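Local coordinates for protein vestitone reductase (Medicago sativa, PDB 2P4H) that catalyses the stereospecific, NADPH-dependent reduction of (3R)-vestitone to the isoflavanol DMI, the penultimate step in making the phytoalexin medicarpin, at residues S15-S20 against D229-H234; F79-P84 against I121-G126. All coordinates share one frame; numbering follows the deposited sequence.

Contact 1: S15-S20 against D229-H234; sequences SWIIKS and DVARAH
I17 reaches from segment 15-20 of helix 12-23 toward segment 229-234 of helix 227-239 and meets two residues one turn apart, A231 and H234. From its CB, the CG1 branch, anti to the carbonyl carbon (chi1 -75°), passes 4.2 Å from A231 CB. The extended second torsion then carries CD1 beyond A231 and over the H234 ring, 3.6 Å from the ring centroid and 11° off the normal, a CH-pi contact over the centre of one face. The two side chains cross at about a right angle. The A231 methyl is met by two further residues of 15-20: S20 OG lies 3.6 Å from A231 CB, and W16 turns its pyrrole edge to the same methyl, with CD1 4.0 Å from A231 CB. W16 NE1 is hydrogen-bonded to D228 OD1, near the start of helix 227-239. Water 1 donates to A231 O at 3.0 Å and has a weak link to S20 OG. The axes of the two short segments approach to 9.3 Å, crossing at -61°, and the CA atoms of I17 and A231 are the nearest across them. The chemistry is that of a buried, mainly apolar helix pair, joined by methyl and ring contacts, with one water between S20 OG and A231 O.

Contact 2: F79-P84 against I121-G126; sequences FHTASP and IYTSSG
The backbone N of H80 donates to I121 O at 2.8 Å, nearly in line with the carbonyl bond. That oxygen is also approached by F79 CA, 3.5 Å from I121 O in a CA-H...O contact. Two residues beyond I121, T123 N donates to the O of the same H80 at 3.1 Å, so that H80 is bonded on both sides of Y122; this second bond is straighter at the hydrogen (169°), although the donor is somewhat tilted from the carbonyl plane. The two bonds pair the strands in parallel, F79 with I121 and H80 with Y122. On the F79 face the side chains run side by side, and the ring's CE1 meets I121 CD1 at 3.6 Å; helices 12-23 and 227-239 cover this side. On the H80 face, the H80 and Y122 side chains also run side by side, their rings oblique, with planes at 62° and centroids 5.5 Å apart. CG of Y122 is anti to the backbone N (chi1 -176°), which lays the ring beside H80, under helices 95-111 and 158-177. Its hydroxyl reaches water 2, with Y122 OH 2.9 Å from the water oxygen, and that water donates to A82 O, tying the ring to the loop after the first strand. T81 turns away as the strand ends, its hydroxyl bonded to T7 O, but its CG2 still lies 3.7 Å from T123 OG1. T123 in turn packs on L13, a residue of the predicted NADP(+) site. Adjacent parallel strands packed by helices on both faces, ending beside the glycine-rich turn, are characteristic of the Rossmann fold of the epimerase/dehydratase family.

In the fold
The centres of contacts 1 and 2 lie 13 Å apart, and their side chains meet directly. Contact 2 joins neighbouring strands 77-80 and 119-125 in the middle of the seven-stranded parallel sheet; contact 1 joins helices 12-23 and 227-239, which pack on one face of it. F79 bridges them: I17 CG2 packs on F79 CD2 at 3.6 Å, and the F79 ring stands edge-to-face with H234. Along the chain contact 2 is nested between the segments of contact 1, so two helices far apart in sequence pack on strands that lie between them in the chain. Both belong to the Rossmann domain, with L13 of the predicted NADP(+) site beside I17 and T123.

Contact 1: S15-S20 against D229-H234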
loop_
_atom_site.group_PDB
_atom_site.type_symbol
_atom_site.label_atom_id
_atom_site.label_comp_id
_atom_site.label_asym_id
_atom_site.label_seq_id
_atom_site.Cartn_x
_atom_site.Cartn_y
_atom_site.Cartn_z
ATOM N N SER A 15 -2.293 -1.198 -9.854
ATOM C CA SER A 15 -2.919 -2.059 -10.846
ATOM C C SER A 15 -3.984 -2.956 -10.224
ATOM O O SER A 15 -5.015 -3.214 -10.844
ATOM C CB SER A 15 -1.868 -2.896 -11.593
ATOM O OG SER A 15 -1.132 -3.742 -10.730
ATOM N N TRP A 16 -3.757 -3.424 -8.999
ATOM C CA TRP A 16 -4.759 -4.272 -8.365
ATOM C C TRP A 16 -6.006 -3.451 -8.060
ATOM O O TRP A 16 -7.131 -3.928 -8.213
ATOM C CB TRP A 16 -4.231 -4.910 -7.077
ATOM C CG TRP A 16 -5.175 -5.965 -6.596
ATOM C CD1 TRP A 16 -6.183 -5.818 -5.686
ATOM C CD2 TRP A 16 -5.294 -7.293 -7.116
ATOM N NE1 TRP A 16 -6.930 -6.974 -5.615
ATOM C CE2 TRP A 16 -6.403 -7.894 -6.484
ATOM C CE3 TRP A 16 -4.571 -8.032 -8.064
ATOM C CZ2 TRP A 16 -6.809 -9.204 -6.769
ATOM C CZ3 TRP A 16 -4.974 -9.330 -8.349
ATOM C CH2 TRP A 16 -6.082 -9.903 -7.704
ATOM N N ILE A 17 -5.807 -2.209 -7.630
ATOM C CA ILE A 17 -6.930 -1.332 -7.332
ATOM C C ILE A 17 -7.729 -1.032 -8.605
ATOM O O ILE A 17 -8.957 -0.952 -8.561
ATOM C CB ILE A 17 -6.437 -0.027 -6.657
ATOM C CG1 ILE A 17 -6.069 -0.331 -5.200
ATOM C CG2 ILE A 17 -7.508 1.057 -6.730
ATOM C CD1 ILE A 17 -5.548 0.864 -4.419
ATOM N N ILE A 18 -7.045 -0.878 -9.739
ATOM C CA ILE A 18 -7.746 -0.625 -10.997
ATOM C C ILE A 18 -8.605 -1.848 -11.328
ATOM O O ILE A 18 -9.768 -1.721 -11.713
ATOM C CB ILE A 18 -6.752 -0.355 -12.150
ATOM C CG1 ILE A 18 -6.107 1.022 -11.952
ATOM C CG2 ILE A 18 -7.466 -0.438 -13.500
ATOM C CD1 ILE A 18 -5.076 1.382 -12.990
ATOM N N LYS A 19 -8.023 -3.033 -11.166
ATOM C CA LYS A 19 -8.733 -4.285 -11.416
ATOM C C LYS A 19 -10.000 -4.325 -10.557
ATOM O O LYS A 19 -11.099 -4.600 -11.048
ATOM C CB LYS A 19 -7.819 -5.463 -11.061
ATOM C CG LYS A 19 -8.474 -6.831 -11.098
ATOM C CD LYS A 19 -7.466 -7.903 -10.705
ATOM C CE LYS A 19 -8.087 -9.293 -10.653
ATOM N NZ LYS A 19 -9.099 -9.426 -9.573
ATOM N N SER A 20 -9.833 -4.033 -9.272
ATOM C CA SER A 20 -10.927 -4.031 -8.311
ATOM C C SER A 20 -12.015 -3.015 -8.648
ATOM O O SER A 20 -13.207 -3.324 -8.589
ATOM C CB SER A 20 -10.373 -3.746 -6.913
ATOM O OG SER A 20 -11.412 -3.564 -5.968
ATOM N N ASP A 229 -7.975 -6.764 0.259
ATOM C CA ASP A 229 -8.649 -6.078 1.352
ATOM C C ASP A 229 -8.246 -4.603 1.297
ATOM O O ASP A 229 -9.021 -3.733 1.691
ATOM C CB ASP A 229 -8.302 -6.687 2.714
ATOM C CG ASP A 229 -9.268 -7.793 3.119
ATOM O OD1 ASP A 229 -10.472 -7.671 2.798
ATOM O OD2 ASP A 229 -8.839 -8.767 3.770
ATOM N N VAL A 230 -7.043 -4.311 0.799
ATOM C CA VAL A 230 -6.629 -2.916 0.684
ATOM C C VAL A 230 -7.509 -2.240 -0.370
ATOM O O VAL A 230 -7.950 -1.107 -0.183
ATOM C CB VAL A 230 -5.145 -2.778 0.271
ATOM C CG1 VAL A 230 -4.803 -1.304 0.069
ATOM C CG2 VAL A 230 -4.249 -3.366 1.348
ATOM N N ALA A 231 -7.767 -2.937 -1.476
ATOM C CA ALA A 231 -8.616 -2.381 -2.527
ATOM C C ALA A 231 -10.026 -2.195 -1.966
ATOM O O ALA A 231 -10.665 -1.171 -2.197
ATOM C CB ALA A 231 -8.642 -3.313 -3.740
ATOM N N ARG A 232 -10.505 -3.189 -1.221
ATOM C CA ARG A 232 -11.834 -3.103 -0.624
ATOM C C ARG A 232 -11.921 -1.929 0.354
ATOM O O ARG A 232 -12.941 -1.246 0.414
ATOM C CB ARG A 232 -12.187 -4.412 0.090
ATOM C CG ARG A 232 -12.449 -5.578 -0.859
ATOM C CD ARG A 232 -12.805 -6.877 -0.129
ATOM N NE ARG A 232 -14.040 -6.757 0.643
ATOM C CZ ARG A 232 -14.094 -6.525 1.951
ATOM N NH1 ARG A 232 -12.980 -6.397 2.656
ATOM N NH2 ARG A 232 -15.269 -6.393 2.554
ATOM N N ALA A 233 -10.849 -1.690 1.109
ATOM C CA ALA A 233 -10.830 -0.586 2.068
ATOM C C ALA A 233 -10.930 0.757 1.351
ATOM O O ALA A 233 -11.587 1.673 1.840
ATOM C CB ALA A 233 -9.561 -0.641 2.909
ATOM N N HIS A 234 -10.271 0.879 0.199
ATOM C CA HIS A 234 -10.327 2.113 -0.582
ATOM C C HIS A 234 -11.765 2.394 -1.004
ATOM O O HIS A 234 -12.265 3.507 -0.844
ATOM C CB HIS A 234 -9.453 2.005 -1.841
ATOM C CG HIS A 234 -7.996 2.261 -1.600
ATOM N ND1 HIS A 234 -7.369 3.430 -1.975
ATOM C CD2 HIS A 234 -7.040 1.486 -1.037
ATOM C CE1 HIS A 234 -6.088 3.362 -1.654
ATOM N NE2 HIS A 234 -5.863 2.192 -1.084
HETATM O O HOH W 1 -10.285 -0.490 -5.054
#

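Contact 2: F79-P84 against I121-G126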
loop_
_atom_site.group_PDB
_atom_site.type_symbol
_atom_site.label_atom_id
_atom_site.label_comp_id
_atom_site.label_asym_id
_atom_site.label_seq_id
_atom_site.Cartn_x
_atom_site.Cartn_y
_atom_site.Cartn_z
ATOM N N PHE A 79 -7.400 8.093 -5.799
ATOM C CA PHE A 79 -6.605 7.162 -5.005
ATOM C C PHE A 79 -5.159 7.415 -5.410
ATOM O O PHE A 79 -4.718 6.999 -6.486
ATOM C CB PHE A 79 -6.975 5.704 -5.308
ATOM C CG PHE A 79 -8.396 5.328 -4.952
ATOM C CD1 PHE A 79 -9.195 6.165 -4.177
ATOM C CD2 PHE A 79 -8.923 4.111 -5.379
ATOM C CE1 PHE A 79 -10.499 5.796 -3.834
ATOM C CE2 PHE A 79 -10.223 3.733 -5.042
ATOM C CZ PHE A 79 -11.012 4.576 -4.269
ATOM N N HIS A 80 -4.426 8.116 -4.553
ATOM C CA HIS A 80 -3.038 8.445 -4.834
ATOM C C HIS A 80 -2.109 7.385 -4.249
ATOM O O HIS A 80 -1.781 7.420 -3.059
ATOM C CB HIS A 80 -2.706 9.826 -4.259
ATOM C CG HIS A 80 -1.403 10.374 -4.742
ATOM N ND1 HIS A 80 -0.750 11.422 -4.129
ATOM C CD2 HIS A 80 -0.635 10.019 -5.799
ATOM C CE1 HIS A 80 0.366 11.685 -4.787
ATOM N NE2 HIS A 80 0.458 10.849 -5.804
ATOM N N THR A 81 -1.684 6.449 -5.097
ATOM C CA THR A 81 -0.812 5.349 -4.679
ATOM C C THR A 81 0.631 5.500 -5.154
ATOM O O THR A 81 1.499 4.713 -4.771
ATOM C CB THR A 81 -1.317 3.989 -5.220
ATOM O OG1 THR A 81 -0.866 3.814 -6.572
ATOM C CG2 THR A 81 -2.838 3.932 -5.199
ATOM N N ALA A 82 0.881 6.506 -5.984
ATOM C CA ALA A 82 2.213 6.735 -6.537
ATOM C C ALA A 82 3.106 7.676 -5.736
ATOM O O ALA A 82 2.629 8.547 -5.006
ATOM C CB ALA A 82 2.086 7.250 -7.967
ATOM N N SER A 83 4.412 7.482 -5.891
ATOM C CA SER A 83 5.426 8.300 -5.235
ATOM C C SER A 83 6.551 8.557 -6.236
ATOM O O SER A 83 6.756 7.775 -7.165
ATOM C CB SER A 83 5.987 7.592 -3.998
ATOM O OG SER A 83 5.146 7.785 -2.872
ATOM N N PRO A 84 7.295 9.659 -6.057
ATOM C CA PRO A 84 8.400 10.012 -6.955
ATOM C C PRO A 84 9.491 8.947 -7.045
ATOM O O PRO A 84 9.964 8.621 -8.135
ATOM C CB PRO A 84 8.912 11.327 -6.369
ATOM C CG PRO A 84 8.605 11.188 -4.907
ATOM C CD PRO A 84 7.212 10.610 -4.935
ATOM N N ILE A 121 -7.851 9.534 -1.241
ATOM C CA ILE A 121 -7.224 8.516 -0.410
ATOM C C ILE A 121 -5.754 8.368 -0.759
ATOM O O ILE A 121 -5.389 8.040 -1.894
ATOM C CB ILE A 121 -7.941 7.158 -0.560
ATOM C CG1 ILE A 121 -9.429 7.337 -0.249
ATOM C CG2 ILE A 121 -7.336 6.139 0.395
ATOM C CD1 ILE A 121 -10.238 6.049 -0.270
ATOM N N TYR A 122 -4.914 8.621 0.237
ATOM C CA TYR A 122 -3.470 8.552 0.078
ATOM C C TYR A 122 -2.903 7.280 0.682
ATOM O O TYR A 122 -3.204 6.935 1.824
ATOM C CB TYR A 122 -2.812 9.756 0.752
ATOM C CG TYR A 122 -1.318 9.802 0.555
ATOM C CD1 TYR A 122 -0.780 10.101 -0.696
ATOM C CD2 TYR A 122 -0.440 9.511 1.601
ATOM C CE1 TYR A 122 0.592 10.109 -0.908
ATOM C CE2 TYR A 122 0.945 9.515 1.395
ATOM C CZ TYR A 122 1.445 9.815 0.133
ATOM O OH TYR A 122 2.803 9.812 -0.100
ATOM N N THR A 123 -2.073 6.596 -0.093
ATOM C CA THR A 123 -1.434 5.368 0.348
ATOM C C THR A 123 -0.197 5.675 1.183
ATOM O O THR A 123 0.764 6.248 0.668
ATOM C CB THR A 123 -0.999 4.515 -0.870
ATOM O OG1 THR A 123 -2.161 4.011 -1.542
ATOM C CG2 THR A 123 -0.122 3.353 -0.432
ATOM N N SER A 124 -0.223 5.325 2.468
ATOM C CA SER A 124 0.948 5.535 3.309
ATOM C C SER A 124 1.588 4.187 3.618
ATOM O O SER A 124 1.257 3.182 2.983
ATOM C CB SER A 124 0.605 6.289 4.596
ATOM O OG SER A 124 1.805 6.737 5.217
ATOM N N SER A 125 2.469 4.155 4.613
ATOM C CA SER A 125 3.228 2.951 4.919
ATOM C C SER A 125 3.547 2.768 6.395
ATOM O O SER A 125 3.571 3.732 7.154
ATOM C CB SER A 125 4.537 3.027 4.121
ATOM O OG SER A 125 5.559 2.223 4.669
ATOM N N GLY A 126 3.801 1.522 6.792
ATOM C CA GLY A 126 4.159 1.244 8.170
ATOM C C GLY A 126 5.464 1.937 8.521
ATOM O O GLY A 126 5.760 2.165 9.694
HETATM O O HOH W 2 3.424 10.561 -2.852
#